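Local coordinates for protein NAD-dependent aldehyde dehydrogenase (Sinorhizobium meliloti, PDB 3U4J) that probably oxidises aldehydes with NAD or NADP as electron acceptor, as a tetrameric member of the aldehyde dehydrogenase family that also binds calcium, at residues A[189-194]-A[218-223]; A[308-313]-A[406-411]. One frame throughout, in Å; residues are numbered along the deposited sequence.

In the fold
Both contacts are buried pairings of neighbouring parallel strands, yet they belong to different sheets on opposite sides of the chain's centre, with nearest atoms about 25 Å apart. Contact 1 (189-194 with 218-223) joins two strands of the Rossmann-like sheet, consistent with the family's nucleotide-binding domain, and only one helix, 202-214, comes between them. Contact 2 (308-313 with 406-411) lies in a separate mixed sheet, probably that of the catalytic domain, and joins strands separated by a much longer excursion of the chain. Their chemistry differs in what supplements the backbone bonds: an asparagine amide in contact 1, a bridging water at the start of the pairing in contact 2. Neither contact meets another subunit.

Contact 1: residues A[189-194]-A[218-223]; sequences GCTVVL and DGVFNV
The carbonyl O of Val192 accepts twice from Asn222: from its N and from ND2, both at 3.1 Å, the two donors arriving from opposite faces of the carbonyl plane. With CG anti to its own carbonyl carbon (chi1 -55°), Asn222 swings the amide back beside its backbone N, and ND2 spends a second bond on Gly219 O, 2.8 Å away and well above that carbonyl's plane. The amide is thus gripped at both ends, since OD1 takes the backbone N-H of Asp28. Cutting Asn222 back to an alanine is likely to leave Gly219 O and the N-H of Asp28 without these partners, and Val192 O with one donor of the two. The strands are the two parallel arms of a right-handed beta-alpha-beta crossover through helix 202-214, part of a Rossmann-like sheet. Val192 N gives to Val220 O at 2.8 Å and Leu194 N to Asn222 O, the straightest of the set at 168°. The hydroxyl of Thr191 is satisfied outside the pair, by Ala70 O on helix 60-75. On the face carrying Val192, Leu194, Phe221 and Val223, Leu194 CD2 meets the edge of the Phe221 ring, 3.7 Å from CE1, while Val192 CG2 approaches CD1 obliquely. Leu207 and Ala211 of the crossover helix also touch that ring.

Contact 2: residues A[308-313]-A[406-411]; sequences SRLLVQ and PVLSTL
Leu310 lies alongside Thr410, both pointing the same way, with its CD2 3.7 Å from Thr410 CG2. The two belong to neighbouring parallel strands of the alpha/beta sheet that probably forms the core of the catalytic domain, as in other aldehyde dehydrogenases. Their shared face also carries Leu408 and Val312: Leu408 CD1 reaches Leu310 CB at 4.0 Å, and Val312 CG1 comes across Thr410 CG2. Helix 317-330 packs over this layer, with Leu320 against Leu310 and Val312, while Ile292 of helix 285-297 touches Leu310 and Leu408. Thr410 CG2 stands anti to the backbone N, which brings it against Leu310 and Val312 and lets OG1 bond to Phe389 O on the next strand. On the other face Leu311 CD2 rests on Leu411 CB, and Arg309 has its guanidinium bonded to the carbonyls of Lys274, Leu422 and Ala423. Between the strands, Leu310 gives its N-H to Ser409 O at 2.8 Å and accepts from Leu411 N in a nearly straight bond, 173° at the hydrogen; Val312 N continues the series to Leu411 O. At the start of the pairing Ser308 O takes Ser409 N at 3.0 Å and also a water. That water donates to Ser308 O at 2.7 Å and to Val407 O at 2.9 Å. Ser409 OG lies 3.1 Å from it, but its one hydrogen cannot serve both the water and Ile398 O, its strongest partner.

Contact 1: residues A[189-194]-A[218-223]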
ATOM      1  N   GLY A 189      -2.248 -10.680  16.285  1.00 10.72           N
ATOM      2  CA  GLY A 189      -1.546 -10.809  17.593  1.00  9.70           C
ATOM      3  C   GLY A 189      -2.490 -10.655  18.793  1.00  9.75           C
ATOM      4  O   GLY A 189      -2.039 -10.668  19.945  1.00  9.08           O
ATOM      5  N   CYS A 190      -3.802 -10.515  18.535  1.00  8.78           N
ATOM      6  CA  CYS A 190      -4.795 -10.347  19.605  1.00  8.81           C
ATOM      7  C   CYS A 190      -5.103 -11.688  20.223  1.00  8.71           C
ATOM      8  O   CYS A 190      -4.811 -12.717  19.634  1.00  8.68           O
ATOM      9  CB  CYS A 190      -6.137  -9.783  19.073  1.00  7.80           C
ATOM     10  SG  CYS A 190      -5.984  -8.145  18.362  1.00 10.76           S
ATOM     11  N   THR A 191      -5.713 -11.668  21.410  1.00  8.48           N
ATOM     12  CA  THR A 191      -6.303 -12.866  22.001  1.00  9.08           C
ATOM     13  C   THR A 191      -7.787 -12.576  22.055  1.00  9.13           C
ATOM     14  O   THR A 191      -8.191 -11.404  22.037  1.00  9.63           O
ATOM     15  CB  THR A 191      -5.767 -13.119  23.428  1.00  8.22           C
ATOM     16  OG1 THR A 191      -6.019 -11.963  24.248  1.00  8.72           O
ATOM     17  CG2 THR A 191      -4.283 -13.351  23.367  1.00 10.08           C
ATOM     18  N   VAL A 192      -8.607 -13.622  22.100  1.00  9.10           N
ATOM     19  CA  VAL A 192     -10.038 -13.420  21.922  1.00  8.66           C
ATOM     20  C   VAL A 192     -10.906 -14.222  22.891  1.00  8.44           C
ATOM     21  O   VAL A 192     -10.506 -15.293  23.373  1.00  8.18           O
ATOM     22  CB  VAL A 192     -10.496 -13.760  20.466  1.00  8.87           C
ATOM     23  CG1 VAL A 192      -9.682 -12.987  19.446  1.00  7.76           C
ATOM     24  CG2 VAL A 192     -10.472 -15.268  20.190  1.00  8.14           C
ATOM     25  N   VAL A 193     -12.098 -13.697  23.148  1.00  7.68           N
ATOM     26  CA  VAL A 193     -13.154 -14.467  23.758  1.00  7.58           C
ATOM     27  C   VAL A 193     -14.312 -14.472  22.780  1.00  7.39           C
ATOM     28  O   VAL A 193     -14.856 -13.411  22.433  1.00  7.80           O
ATOM     29  CB  VAL A 193     -13.603 -13.888  25.147  1.00  8.13           C
ATOM     30  CG1 VAL A 193     -14.749 -14.699  25.728  1.00  7.18           C
ATOM     31  CG2 VAL A 193     -12.413 -13.875  26.139  1.00  9.64           C
ATOM     32  N   LEU A 194     -14.667 -15.669  22.337  1.00  7.10           N
ATOM     33  CA  LEU A 194     -15.703 -15.880  21.334  1.00  8.51           C
ATOM     34  C   LEU A 194     -16.986 -16.259  22.048  1.00  9.32           C
ATOM     35  O   LEU A 194     -16.992 -17.210  22.833  1.00 10.10           O
ATOM     36  CB  LEU A 194     -15.311 -17.029  20.375  1.00  8.39           C
ATOM     37  CG  LEU A 194     -16.305 -17.454  19.270  1.00  9.90           C
ATOM     38  CD1 LEU A 194     -16.627 -16.278  18.375  1.00  9.65           C
ATOM     39  CD2 LEU A 194     -15.780 -18.604  18.427  1.00  8.74           C
ATOM     40  N   ASP A 218      -2.548 -21.584  25.119  1.00 12.01           N
ATOM     41  CA  ASP A 218      -3.662 -21.457  26.051  1.00 11.31           C
ATOM     42  C   ASP A 218      -4.069 -19.981  26.216  1.00 10.26           C
ATOM     43  O   ASP A 218      -3.195 -19.106  26.356  1.00 10.21           O
ATOM     44  CB  ASP A 218      -3.209 -22.017  27.404  1.00 11.73           C
ATOM     45  CG  ASP A 218      -3.172 -23.550  27.432  1.00 14.78           C
ATOM     46  OD1 ASP A 218      -3.515 -24.186  26.411  1.00 15.26           O
ATOM     47  OD2 ASP A 218      -2.824 -24.126  28.493  1.00 14.64           O
ATOM     48  N   GLY A 219      -5.372 -19.705  26.163  1.00  9.25           N
ATOM     49  CA  GLY A 219      -5.879 -18.352  26.452  1.00  8.76           C
ATOM     50  C   GLY A 219      -5.931 -17.436  25.239  1.00  8.51           C
ATOM     51  O   GLY A 219      -6.518 -16.359  25.299  1.00  8.25           O
ATOM     52  N   VAL A 220      -5.309 -17.851  24.131  1.00  8.92           N
ATOM     53  CA  VAL A 220      -5.380 -17.042  22.883  1.00  8.34           C
ATOM     54  C   VAL A 220      -6.796 -17.069  22.313  1.00  8.60           C
ATOM     55  O   VAL A 220      -7.302 -16.054  21.843  1.00  8.52           O
ATOM     56  CB  VAL A 220      -4.392 -17.516  21.815  1.00  8.49           C
ATOM     57  CG1 VAL A 220      -4.598 -16.714  20.495  1.00  8.93           C
ATOM     58  CG2 VAL A 220      -2.958 -17.337  22.290  1.00  7.15           C
ATOM     59  N   PHE A 221      -7.431 -18.233  22.355  1.00  8.41           N
ATOM     60  CA  PHE A 221      -8.741 -18.414  21.728  1.00  8.71           C
ATOM     61  C   PHE A 221      -9.616 -19.146  22.751  1.00  8.44           C
ATOM     62  O   PHE A 221      -9.464 -20.350  22.980  1.00  9.62           O
ATOM     63  CB  PHE A 221      -8.550 -19.203  20.404  1.00  7.94           C
ATOM     64  CG  PHE A 221      -9.824 -19.437  19.581  1.00 10.00           C
ATOM     65  CD1 PHE A 221     -11.076 -18.990  19.988  1.00  8.45           C
ATOM     66  CD2 PHE A 221      -9.735 -20.175  18.387  1.00  8.87           C
ATOM     67  CE1 PHE A 221     -12.218 -19.251  19.211  1.00  8.32           C
ATOM     68  CE2 PHE A 221     -10.861 -20.423  17.597  1.00 10.37           C
ATOM     69  CZ  PHE A 221     -12.110 -19.974  18.014  1.00  8.29           C
ATOM     70  N   ASN A 222     -10.518 -18.395  23.380  1.00  8.57           N
ATOM     71  CA  ASN A 222     -11.404 -18.913  24.426  1.00  8.13           C
ATOM     72  C   ASN A 222     -12.823 -18.828  23.892  1.00  8.49           C
ATOM     73  O   ASN A 222     -13.118 -17.943  23.077  1.00  7.08           O
ATOM     74  CB  ASN A 222     -11.324 -17.999  25.663  1.00  7.63           C
ATOM     75  CG  ASN A 222      -9.916 -17.821  26.156  1.00  8.48           C
ATOM     76  OD1 ASN A 222      -9.392 -18.679  26.851  1.00  8.99           O
ATOM     77  ND2 ASN A 222      -9.292 -16.697  25.806  1.00  8.03           N
ATOM     78  N   VAL A 223     -13.705 -19.711  24.361  1.00  8.24           N
ATOM     79  CA  VAL A 223     -15.101 -19.648  23.942  1.00  9.55           C
ATOM     80  C   VAL A 223     -16.001 -19.785  25.171  1.00  9.61           C
ATOM     81  O   VAL A 223     -15.793 -20.682  25.982  1.00  8.53           O
ATOM     82  CB  VAL A 223     -15.470 -20.760  22.937  1.00  9.99           C
ATOM     83  CG1 VAL A 223     -16.925 -20.643  22.461  1.00  8.89           C
ATOM     84  CG2 VAL A 223     -14.613 -20.635  21.721  1.00 14.88           C
TER

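Contact 2: residues A[308-313]-A[406-411]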
ATOM      1  N   SER A 308     -33.423  -8.863  -0.339  1.00 12.11           N
ATOM      2  CA  SER A 308     -34.780  -8.897   0.185  1.00 12.31           C
ATOM      3  C   SER A 308     -35.727  -7.951  -0.588  1.00 12.81           C
ATOM      4  O   SER A 308     -36.951  -8.079  -0.493  1.00 12.51           O
ATOM      5  CB  SER A 308     -34.757  -8.566   1.690  1.00 12.68           C
ATOM      6  OG  SER A 308     -34.188  -7.285   1.924  1.00 13.32           O
ATOM      7  N   ARG A 309     -35.144  -7.015  -1.344  1.00 12.30           N
ATOM      8  CA  ARG A 309     -35.886  -6.161  -2.271  1.00 12.54           C
ATOM      9  C   ARG A 309     -35.449  -6.418  -3.703  1.00 13.04           C
ATOM     10  O   ARG A 309     -34.243  -6.381  -4.027  1.00 13.79           O
ATOM     11  CB  ARG A 309     -35.675  -4.678  -1.953  1.00 12.73           C
ATOM     12  CG  ARG A 309     -36.231  -4.237  -0.618  1.00 12.21           C
ATOM     13  CD  ARG A 309     -36.050  -2.738  -0.437  1.00 14.75           C
ATOM     14  NE  ARG A 309     -34.675  -2.365  -0.125  1.00  9.52           N
ATOM     15  CZ  ARG A 309     -34.138  -1.191  -0.452  1.00 13.29           C
ATOM     16  NH1 ARG A 309     -34.862  -0.284  -1.116  1.00 11.46           N
ATOM     17  NH2 ARG A 309     -32.868  -0.926  -0.145  1.00 10.79           N
ATOM     18  N   LEU A 310     -36.415  -6.697  -4.570  1.00 12.80           N
ATOM     19  CA  LEU A 310     -36.165  -6.713  -6.006  1.00 11.90           C
ATOM     20  C   LEU A 310     -36.664  -5.383  -6.595  1.00 12.46           C
ATOM     21  O   LEU A 310     -37.853  -5.042  -6.460  1.00 12.41           O
ATOM     22  CB  LEU A 310     -36.856  -7.924  -6.660  1.00 11.86           C
ATOM     23  CG  LEU A 310     -37.053  -7.928  -8.190  1.00 11.19           C
ATOM     24  CD1 LEU A 310     -35.675  -7.818  -8.869  1.00  9.98           C
ATOM     25  CD2 LEU A 310     -37.803  -9.173  -8.690  1.00 10.17           C
ATOM     26  N   LEU A 311     -35.761  -4.630  -7.230  1.00 12.27           N
ATOM     27  CA  LEU A 311     -36.133  -3.401  -7.951  1.00 12.65           C
ATOM     28  C   LEU A 311     -35.936  -3.730  -9.418  1.00 13.08           C
ATOM     29  O   LEU A 311     -34.808  -3.931  -9.868  1.00 12.25           O
ATOM     30  CB  LEU A 311     -35.264  -2.201  -7.536  1.00 12.27           C
ATOM     31  CG  LEU A 311     -35.172  -1.825  -6.050  1.00 13.70           C
ATOM     32  CD1 LEU A 311     -34.280  -0.614  -5.835  1.00 11.04           C
ATOM     33  CD2 LEU A 311     -36.506  -1.545  -5.456  1.00 14.94           C
ATOM     34  N   VAL A 312     -37.041  -3.828 -10.155  1.00 13.34           N
ATOM     35  CA  VAL A 312     -36.998  -4.330 -11.527  1.00 13.65           C
ATOM     36  C   VAL A 312     -37.509  -3.278 -12.506  1.00 14.44           C
ATOM     37  O   VAL A 312     -38.504  -2.587 -12.238  1.00 14.53           O
ATOM     38  CB  VAL A 312     -37.711  -5.710 -11.656  1.00 13.59           C
ATOM     39  CG1 VAL A 312     -39.190  -5.654 -11.178  1.00 15.22           C
ATOM     40  CG2 VAL A 312     -37.590  -6.270 -13.087  1.00 13.57           C
ATOM     41  N   GLN A 313     -36.774  -3.105 -13.605  1.00 14.49           N
ATOM     42  CA  GLN A 313     -37.160  -2.155 -14.637  1.00 15.52           C
ATOM     43  C   GLN A 313     -38.458  -2.625 -15.287  1.00 15.95           C
ATOM     44  O   GLN A 313     -38.653  -3.825 -15.544  1.00 15.65           O
ATOM     45  CB  GLN A 313     -36.043  -1.939 -15.664  1.00 14.94           C
ATOM     46  CG  GLN A 313     -36.153  -0.589 -16.407  1.00 16.03           C
ATOM     47  CD  GLN A 313     -34.835  -0.126 -17.034  1.00 17.05           C
ATOM     48  OE1 GLN A 313     -34.563   1.090 -17.104  1.00 19.68           O
ATOM     49  NE2 GLN A 313     -34.010  -1.079 -17.487  1.00 14.65           N
ATOM     50  N   PRO A 406     -37.638 -16.069   4.065  1.00 11.40           N
ATOM     51  CA  PRO A 406     -37.570 -16.187   2.608  1.00 11.37           C
ATOM     52  C   PRO A 406     -38.684 -15.398   1.919  1.00 11.65           C
ATOM     53  O   PRO A 406     -39.528 -15.983   1.233  1.00 12.95           O
ATOM     54  CB  PRO A 406     -37.750 -17.685   2.371  1.00 11.55           C
ATOM     55  CG  PRO A 406     -38.570 -18.159   3.546  1.00 11.15           C
ATOM     56  CD  PRO A 406     -38.314 -17.220   4.694  1.00 11.69           C
ATOM     57  N   VAL A 407     -38.676 -14.087   2.122  1.00 11.94           N
ATOM     58  CA  VAL A 407     -39.757 -13.215   1.700  1.00 12.09           C
ATOM     59  C   VAL A 407     -39.186 -12.082   0.847  1.00 12.42           C
ATOM     60  O   VAL A 407     -38.457 -11.217   1.358  1.00 11.92           O
ATOM     61  CB  VAL A 407     -40.465 -12.590   2.932  1.00 12.76           C
ATOM     62  CG1 VAL A 407     -41.597 -11.551   2.481  1.00 10.62           C
ATOM     63  CG2 VAL A 407     -40.987 -13.681   3.865  1.00 12.58           C
ATOM     64  N   LEU A 408     -39.531 -12.084  -0.437  1.00 12.59           N
ATOM     65  CA  LEU A 408     -39.117 -11.033  -1.369  1.00 12.11           C
ATOM     66  C   LEU A 408     -40.165  -9.946  -1.554  1.00 12.97           C
ATOM     67  O   LEU A 408     -41.357 -10.255  -1.710  1.00 13.20           O
ATOM     68  CB  LEU A 408     -38.856 -11.660  -2.726  1.00 12.86           C
ATOM     69  CG  LEU A 408     -38.258 -10.775  -3.829  1.00 12.18           C
ATOM     70  CD1 LEU A 408     -36.826 -10.310  -3.474  1.00 10.15           C
ATOM     71  CD2 LEU A 408     -38.274 -11.559  -5.127  1.00 13.02           C
ATOM     72  N   SER A 409     -39.718  -8.687  -1.535  1.00 12.19           N
ATOM     73  CA  SER A 409     -40.545  -7.535  -1.884  1.00 12.57           C
ATOM     74  C   SER A 409     -40.102  -6.984  -3.237  1.00 12.77           C
ATOM     75  O   SER A 409     -38.919  -6.625  -3.421  1.00 11.37           O
ATOM     76  CB  SER A 409     -40.449  -6.437  -0.829  1.00 12.01           C
ATOM     77  OG  SER A 409     -41.042  -6.878   0.378  1.00 12.52           O
ATOM     78  N   THR A 410     -41.049  -6.947  -4.179  1.00 12.75           N
ATOM     79  CA  THR A 410     -40.789  -6.466  -5.538  1.00 13.42           C
ATOM     80  C   THR A 410     -41.393  -5.079  -5.765  1.00 14.26           C
ATOM     81  O   THR A 410     -42.576  -4.825  -5.429  1.00 14.18           O
ATOM     82  CB  THR A 410     -41.342  -7.461  -6.600  1.00 14.06           C
ATOM     83  OG1 THR A 410     -40.905  -8.783  -6.277  1.00 14.73           O
ATOM     84  CG2 THR A 410     -40.856  -7.108  -8.013  1.00 13.60           C
ATOM     85  N   LEU A 411     -40.561  -4.181  -6.294  1.00 14.62           N
ATOM     86  CA  LEU A 411     -40.950  -2.835  -6.700  1.00 16.35           C
ATOM     87  C   LEU A 411     -40.396  -2.597  -8.115  1.00 16.86           C
ATOM     88  O   LEU A 411     -39.355  -3.166  -8.486  1.00 16.26           O
ATOM     89  CB  LEU A 411     -40.362  -1.788  -5.742  1.00 16.68           C
ATOM     90  CG  LEU A 411     -40.668  -1.791  -4.242  1.00 20.34           C
ATOM     91  CD1 LEU A 411     -39.743  -2.731  -3.422  1.00 23.06           C
ATOM     92  CD2 LEU A 411     -40.584  -0.364  -3.707  1.00 23.07           C
TER
HETATM   93  O   HOH W   1     -38.556  -8.292   1.636  1.00 17.53           O